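Local coordinates for protein putative enzyme related to aldose 1-epimerase (Salmonella typhimurium, PDB 2HTA) that probably interconverts the alpha and beta anomers of glucose 6-phosphate and related hexose 6-phosphates, as a monomeric mutarotase of the aldose 1-epimerase family, at residues A[108-111]-A[112-116]; A[35-39]-A[40-44]; A[265-268]-A[269-272]. All blocks are in the same frame, centred on the assembly; numbering follows the deposited sequence.

Interaction 1 (A[108-111]-A[112-116]); sequences PSHG and FARNL
Between S109 and R114 the backbone bends without regular helix or strand, H110 and G111 both taking positive phi, and the R114 side chain reaches back to the S109 carbonyl. R114 NH2 donates to S109 O over 3.1 Å in a bent bond, 137° at the hydrogen, reaching the oxygen from above the carbonyl plane. The arginine's first torsion (chi1 62°) sets CG between the backbone N and the carbonyl carbon; from there the chain runs extended to NE and carries the guanidinium back over the loop. H110 CB lies over one guanidinium face, 3.7 Å from R114 NE, while the imidazole stands nearly perpendicular to that group and turns its CD2 edge to NH2. Two waters link the two sides of the bend. One accepts from R114 NE at 2.9 Å and lies within hydrogen-bonding distance of G111 O and N115 OD1, with more acceptors around it than protons; another bridges H110 O and the R114 backbone N. NE and NH2 are thus both engaged, which limits rotation of the guanidinium. The amide of N115 is held from its other end by G85 O, and the buried F112 ring turns away from the loop to meet Y145 edge-to-face. H110 in turn packs edge-to-face on H179, a probable catalytic residue, and R114 is a substrate-binding residue by similarity: this is an active-site loop of the galactose mutarotase-like fold.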
loop_
_atom_site.group_PDB
_atom_site.type_symbol
_atom_site.label_atom_id
_atom_site.label_comp_id
_atom_site.label_asym_id
_atom_site.label_seq_id
_atom_site.Cartn_x
_atom_site.Cartn_y
_atom_site.Cartn_z
ATOM N N PRO A 108 1.343 3.006 17.364
ATOM C CA PRO A 108 1.158 1.875 16.469
ATOM C C PRO A 108 2.344 1.718 15.521
ATOM O O PRO A 108 3.159 2.643 15.390
ATOM C CB PRO A 108 -0.139 2.244 15.686
ATOM C CG PRO A 108 -0.149 3.771 15.642
ATOM C CD PRO A 108 0.548 4.195 16.988
ATOM N N SER A 109 2.432 0.570 14.867
ATOM C CA SER A 109 3.309 0.379 13.721
ATOM C C SER A 109 2.940 1.364 12.595
ATOM O O SER A 109 1.793 1.805 12.509
ATOM C CB SER A 109 3.151 -1.055 13.197
ATOM O OG SER A 109 3.994 -1.940 13.944
ATOM N N HIS A 110 3.918 1.683 11.754
ATOM C CA HIS A 110 3.653 2.334 10.439
ATOM C C HIS A 110 3.061 3.733 10.543
ATOM O O HIS A 110 2.298 4.178 9.646
ATOM C CB HIS A 110 2.792 1.430 9.535
ATOM C CG HIS A 110 3.376 0.072 9.319
ATOM N ND1 HIS A 110 4.713 -0.132 9.030
ATOM C CD2 HIS A 110 2.815 -1.158 9.374
ATOM C CE1 HIS A 110 4.948 -1.426 8.905
ATOM N NE2 HIS A 110 3.813 -2.072 9.117
ATOM N N GLY A 111 3.428 4.462 11.613
ATOM C CA GLY A 111 3.078 5.879 11.695
ATOM C C GLY A 111 1.665 6.193 12.111
ATOM O O GLY A 111 1.012 5.389 12.806
ATOM N N PHE A 112 1.162 7.341 11.663
ATOM C CA PHE A 112 -0.228 7.736 11.973
ATOM C C PHE A 112 -1.012 8.268 10.747
ATOM O O PHE A 112 -2.218 8.488 10.822
ATOM C CB PHE A 112 -0.249 8.738 13.134
ATOM C CG PHE A 112 0.556 9.964 12.878
ATOM C CD1 PHE A 112 1.795 10.116 13.492
ATOM C CD2 PHE A 112 0.111 10.960 12.004
ATOM C CE1 PHE A 112 2.544 11.258 13.285
ATOM C CE2 PHE A 112 0.868 12.124 11.792
ATOM C CZ PHE A 112 2.121 12.249 12.423
ATOM N N ALA A 113 -0.325 8.476 9.625
ATOM C CA ALA A 113 -1.039 9.011 8.426
ATOM C C ALA A 113 -2.157 8.097 7.912
ATOM O O ALA A 113 -3.166 8.578 7.402
ATOM C CB ALA A 113 -0.019 9.295 7.341
ATOM N N ARG A 114 -2.019 6.785 8.117
ATOM C CA ARG A 114 -3.010 5.800 7.613
ATOM C C ARG A 114 -4.277 5.809 8.447
ATOM O O ARG A 114 -5.287 5.150 8.116
ATOM C CB ARG A 114 -2.382 4.414 7.543
ATOM C CG ARG A 114 -1.915 3.838 8.920
ATOM C CD ARG A 114 -1.258 2.526 8.648
ATOM N NE ARG A 114 -0.843 1.839 9.861
ATOM C CZ ARG A 114 -0.827 0.530 10.010
ATOM N NH1 ARG A 114 -1.251 -0.273 9.031
ATOM N NH2 ARG A 114 -0.409 0.002 11.181
ATOM N N ASN A 115 -4.211 6.506 9.591
ATOM C CA ASN A 115 -5.343 6.547 10.538
ATOM C C ASN A 115 -6.183 7.815 10.450
ATOM O O ASN A 115 -7.304 7.868 11.019
ATOM C CB ASN A 115 -4.831 6.437 11.996
ATOM C CG ASN A 115 -3.961 5.211 12.234
ATOM O OD1 ASN A 115 -2.722 5.255 12.082
ATOM N ND2 ASN A 115 -4.594 4.097 12.554
ATOM N N LEU A 116 -5.728 8.804 9.711
ATOM C CA LEU A 116 -6.379 10.129 9.692
ATOM C C LEU A 116 -7.064 10.416 8.353
ATOM O O LEU A 116 -6.637 9.879 7.331
ATOM C CB LEU A 116 -5.324 11.216 9.951
ATOM C CG LEU A 116 -4.590 11.104 11.289
ATOM C CD1 LEU A 116 -3.439 12.142 11.266
ATOM C CD2 LEU A 116 -5.598 11.398 12.438
HETATM O O HOH W 1 0.739 5.850 8.483
HETATM O O HOH W 2 -0.806 3.362 12.303
#

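Interaction 2 (A[35-39]-A[40-44]); sequences RRQLD and DLDLI
R35 and D42 meet on one face of a two-stranded pairing, where R35 NH1 reaches D42 OD1 at 3.2 Å in a salt bridge. The bond is bent (139°), and the oxygen is approached from above the carboxylate plane. A bend at chi3 (67°) turns the arginine's end across the aspartate, whose carboxylate also lies beside Q37 CG. Past D42, the extended side chain of Q37 carries NE2 back to the turn, where it donates to D39 O over 2.9 Å. On the other face, which L38, L41 and L43 share with R36, L38 CB touches L43 CD1 at 3.9 Å. Beneath these side chains the backbones pair antiparallel. R36 and L43 exchange two hydrogen bonds, L43 N to R36 O being 2.8 Å and almost straight, and L38 and L41 exchange two more. Farther out, E27 takes R35 NH2 in a second salt bridge, K83 pairs with D39, and T84 N binds D40 OD2, tying the turn to the loop beyond strand 61-67. Helix 14-22 covers the leucine face through M16 and I20. With D39 and D40 at its corners, the type II' turn from L38 to L41 makes this a classic two-residue beta hairpin, joining neighbouring strands of an antiparallel sheet.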
loop_
_atom_site.group_PDB
_atom_site.type_symbol
_atom_site.label_atom_id
_atom_site.label_comp_id
_atom_site.label_asym_id
_atom_site.label_seq_id
_atom_site.Cartn_x
_atom_site.Cartn_y
_atom_site.Cartn_z
ATOM N N ARG A 35 -18.336 9.658 -4.399
ATOM C CA ARG A 35 -18.197 9.326 -2.982
ATOM C C ARG A 35 -19.296 8.373 -2.462
ATOM O O ARG A 35 -20.507 8.527 -2.773
ATOM C CB ARG A 35 -18.166 10.565 -2.099
ATOM C CG ARG A 35 -18.208 10.108 -0.598
ATOM C CD ARG A 35 -18.019 11.180 0.419
ATOM N NE ARG A 35 -19.089 12.190 0.499
ATOM C CZ ARG A 35 -20.095 12.224 1.375
ATOM N NH1 ARG A 35 -20.299 11.268 2.282
ATOM N NH2 ARG A 35 -20.942 13.259 1.292
ATOM N N ARG A 36 -18.879 7.372 -1.682
ATOM C CA ARG A 36 -19.801 6.394 -1.110
ATOM C C ARG A 36 -19.350 6.232 0.325
ATOM O O ARG A 36 -18.389 6.887 0.753
ATOM C CB ARG A 36 -19.701 5.071 -1.883
ATOM C CG ARG A 36 -19.677 5.334 -3.395
ATOM C CD ARG A 36 -20.065 4.110 -4.227
ATOM N NE ARG A 36 -19.761 4.314 -5.647
ATOM C CZ ARG A 36 -19.968 3.380 -6.552
ATOM N NH1 ARG A 36 -20.550 2.253 -6.159
ATOM N NH2 ARG A 36 -19.630 3.572 -7.844
ATOM N N GLN A 37 -20.040 5.378 1.072
ATOM C CA GLN A 37 -19.699 5.204 2.471
ATOM C C GLN A 37 -19.835 3.785 2.874
ATOM O O GLN A 37 -20.812 3.129 2.543
ATOM C CB GLN A 37 -20.560 6.124 3.387
ATOM C CG GLN A 37 -20.079 6.110 4.877
ATOM C CD GLN A 37 -20.904 7.025 5.788
ATOM O OE1 GLN A 37 -21.686 7.852 5.310
ATOM N NE2 GLN A 37 -20.730 6.879 7.105
ATOM N N LEU A 38 -18.828 3.264 3.582
ATOM C CA LEU A 38 -18.938 1.930 4.143
ATOM C C LEU A 38 -18.688 2.026 5.660
ATOM O O LEU A 38 -17.629 2.496 6.109
ATOM C CB LEU A 38 -17.963 0.984 3.493
ATOM C CG LEU A 38 -18.134 -0.532 3.766
ATOM C CD1 LEU A 38 -19.569 -1.096 3.479
ATOM C CD2 LEU A 38 -17.117 -1.254 2.997
ATOM N N ASP A 39 -19.700 1.631 6.440
ATOM C CA ASP A 39 -19.658 1.811 7.914
ATOM C C ASP A 39 -19.264 3.247 8.254
ATOM O O ASP A 39 -19.973 4.184 7.845
ATOM C CB ASP A 39 -18.750 0.750 8.531
ATOM C CG ASP A 39 -19.072 0.480 10.015
ATOM O OD1 ASP A 39 -19.952 1.170 10.575
ATOM O OD2 ASP A 39 -18.397 -0.384 10.658
ATOM N N ASP A 40 -18.143 3.454 8.958
ATOM C CA ASP A 40 -17.710 4.796 9.340
ATOM C C ASP A 40 -17.085 5.621 8.188
ATOM O O ASP A 40 -17.005 6.843 8.294
ATOM C CB ASP A 40 -16.623 4.749 10.406
ATOM C CG ASP A 40 -17.132 4.414 11.797
ATOM O OD1 ASP A 40 -18.364 4.367 12.007
ATOM O OD2 ASP A 40 -16.272 4.200 12.694
ATOM N N LEU A 41 -16.620 4.980 7.112
ATOM C CA LEU A 41 -15.617 5.632 6.249
ATOM C C LEU A 41 -16.123 6.088 4.899
ATOM O O LEU A 41 -16.802 5.319 4.198
ATOM C CB LEU A 41 -14.443 4.674 5.984
ATOM C CG LEU A 41 -13.710 4.134 7.230
ATOM C CD1 LEU A 41 -12.460 3.339 6.857
ATOM C CD2 LEU A 41 -13.345 5.286 8.171
ATOM N N ASP A 42 -15.787 7.329 4.570
ATOM C CA ASP A 42 -16.095 7.862 3.276
ATOM C C ASP A 42 -15.100 7.277 2.264
ATOM O O ASP A 42 -13.911 7.241 2.556
ATOM C CB ASP A 42 -15.967 9.354 3.316
ATOM C CG ASP A 42 -17.182 9.987 3.970
ATOM O OD1 ASP A 42 -18.284 9.387 3.880
ATOM O OD2 ASP A 42 -17.030 11.057 4.566
ATOM N N LEU A 43 -15.621 6.770 1.142
ATOM C CA LEU A 43 -14.795 6.149 0.073
ATOM C C LEU A 43 -14.921 6.961 -1.231
ATOM O O LEU A 43 -15.986 7.499 -1.518
ATOM C CB LEU A 43 -15.249 4.702 -0.245
ATOM C CG LEU A 43 -15.394 3.805 0.992
ATOM C CD1 LEU A 43 -15.750 2.358 0.607
ATOM C CD2 LEU A 43 -14.060 3.812 1.802
ATOM N N ILE A 44 -13.833 7.040 -1.982
ATOM C CA ILE A 44 -13.832 7.589 -3.327
ATOM C C ILE A 44 -13.689 6.419 -4.295
ATOM O O ILE A 44 -12.730 5.647 -4.233
ATOM C CB ILE A 44 -12.686 8.616 -3.539
ATOM C CG1 ILE A 44 -12.718 9.739 -2.454
ATOM C CG2 ILE A 44 -12.700 9.105 -5.002
ATOM C CD1 ILE A 44 -13.995 10.653 -2.486
#

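Interaction 3 (A[265-268]-A[269-272]); sequences VSMG and DMPD. With SO4 (sulfate ion), chain C.
M267 and M270 start from different first torsions, CG opposite the carbonyl carbon in M267 (chi1 -61°) and opposite the backbone N in M270 (chi1 -170°), yet both chains bend at chi3 and finish side by side. Their methyl groups touch, CE to CE, at 3.7 Å. M270 CB also sits 3.6 Å from M267 O, the oxygen that receives the M270 backbone N at 3.3 Å. That bond closes a type I beta turn from M267 to M270, with G268 and D269 at its corners, just where the chain leaves helix 260-266 on its way to strand 278-286 of the mutarotase fold. D269 has CG between its backbone N and carbonyl carbon (chi1 60°), which brings OD2 within 4.1 Å of both M267 CB and M267 CE. The same OD2 forms a salt bridge with NE of R89, a substrate-binding residue by similarity, and both methionines pack on that arginine too. The aspartate therefore probably helps to position R89. Farther along, D272 OD1 approaches V265 CA at 3.6 Å, bringing the chain back beside the helix. D272 N donates to O3 of a sulfate ion, 2.8 Å away and nearly straight; the anion, probably from the crystallisation liquor, is held by N79 ND2 as well.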
loop_
_atom_site.group_PDB
_atom_site.type_symbol
_atom_site.label_atom_id
_atom_site.label_comp_id
_atom_site.label_asym_id
_atom_site.label_seq_id
_atom_site.Cartn_x
_atom_site.Cartn_y
_atom_site.Cartn_z
ATOM N N VAL A 265 -4.450 -16.365 11.306
ATOM C CA VAL A 265 -5.491 -16.751 12.252
ATOM C C VAL A 265 -5.627 -15.774 13.408
ATOM O O VAL A 265 -6.742 -15.413 13.785
ATOM C CB VAL A 265 -5.296 -18.213 12.794
ATOM C CG1 VAL A 265 -6.280 -18.486 13.966
ATOM C CG2 VAL A 265 -5.475 -19.244 11.683
ATOM N N SER A 266 -4.526 -15.326 13.984
ATOM C CA SER A 266 -4.653 -14.459 15.161
ATOM C C SER A 266 -4.932 -12.982 14.850
ATOM O O SER A 266 -5.367 -12.254 15.729
ATOM C CB SER A 266 -3.434 -14.608 16.084
ATOM O OG SER A 266 -2.273 -14.165 15.408
ATOM N N MET A 267 -4.708 -12.541 13.604
ATOM C CA MET A 267 -5.013 -11.166 13.228
ATOM C C MET A 267 -6.511 -11.025 13.004
ATOM O O MET A 267 -7.057 -11.590 12.068
ATOM C CB MET A 267 -4.241 -10.787 11.967
ATOM C CG MET A 267 -2.748 -10.865 12.173
ATOM S SD MET A 267 -1.755 -10.662 10.670
ATOM C CE MET A 267 -2.337 -9.126 10.151
ATOM N N GLY A 268 -7.170 -10.236 13.840
ATOM C CA GLY A 268 -8.610 -10.064 13.765
ATOM C C GLY A 268 -9.153 -9.331 12.543
ATOM O O GLY A 268 -10.320 -9.510 12.192
ATOM N N ASP A 269 -8.329 -8.522 11.877
ATOM C CA ASP A 269 -8.778 -7.813 10.666
ATOM C C ASP A 269 -8.468 -8.564 9.347
ATOM O O ASP A 269 -8.555 -8.012 8.242
ATOM C CB ASP A 269 -8.217 -6.369 10.681
ATOM C CG ASP A 269 -6.709 -6.312 10.706
ATOM O OD1 ASP A 269 -6.192 -5.178 10.797
ATOM O OD2 ASP A 269 -6.046 -7.385 10.608
ATOM N N MET A 270 -8.121 -9.835 9.498
ATOM C CA MET A 270 -7.774 -10.759 8.402
ATOM C C MET A 270 -8.651 -12.011 8.465
ATOM O O MET A 270 -8.916 -12.508 9.539
ATOM C CB MET A 270 -6.294 -11.188 8.553
ATOM C CG MET A 270 -5.726 -11.943 7.370
ATOM S SD MET A 270 -3.929 -11.810 7.186
ATOM C CE MET A 270 -4.043 -10.045 6.948
ATOM N N PRO A 271 -9.071 -12.544 7.310
ATOM C CA PRO A 271 -9.625 -13.861 7.242
ATOM C C PRO A 271 -8.570 -14.880 7.688
ATOM O O PRO A 271 -7.359 -14.696 7.444
ATOM C CB PRO A 271 -9.893 -14.029 5.736
ATOM C CG PRO A 271 -10.026 -12.669 5.246
ATOM C CD PRO A 271 -8.975 -11.959 5.960
ATOM N N ASP A 272 -9.018 -15.963 8.326
ATOM C CA ASP A 272 -8.077 -17.000 8.787
ATOM C C ASP A 272 -7.162 -17.505 7.659
ATOM O O ASP A 272 -5.944 -17.736 7.871
ATOM C CB ASP A 272 -8.850 -18.207 9.365
ATOM C CG ASP A 272 -9.421 -17.953 10.723
ATOM O OD1 ASP A 272 -8.957 -17.037 11.441
ATOM O OD2 ASP A 272 -10.348 -18.738 11.087
HETATM S S SO4 C . -12.908 -16.104 8.458
HETATM O O1 SO4 C . -12.707 -16.502 7.054
HETATM O O2 SO4 C . -13.702 -17.191 9.057
HETATM O O3 SO4 C . -11.673 -16.046 9.182
HETATM O O4 SO4 C . -13.647 -14.852 8.504
#

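How the interactions relate
The three contacts follow one another along the chain in the order interaction 2, interaction 1, interaction 3, and none touches another. Interaction 1 lies closest to the catalytic centre: the H110 side chain is about 4 Å from that of H179 and about 5 Å from that of E282, both probable active-site residues. Interaction 3 approaches the presumed substrate pocket through D269, whose side chain is about 3 Å from that of R89 and about 7 Å from that of R114, so it touches one binding arginine and only approaches the other, which belongs to 112-116. Interaction 2 is more peripheral, its L41 side chain about 10 Å from that of R114. The centre of interaction 1 is 19 Å from each of the others.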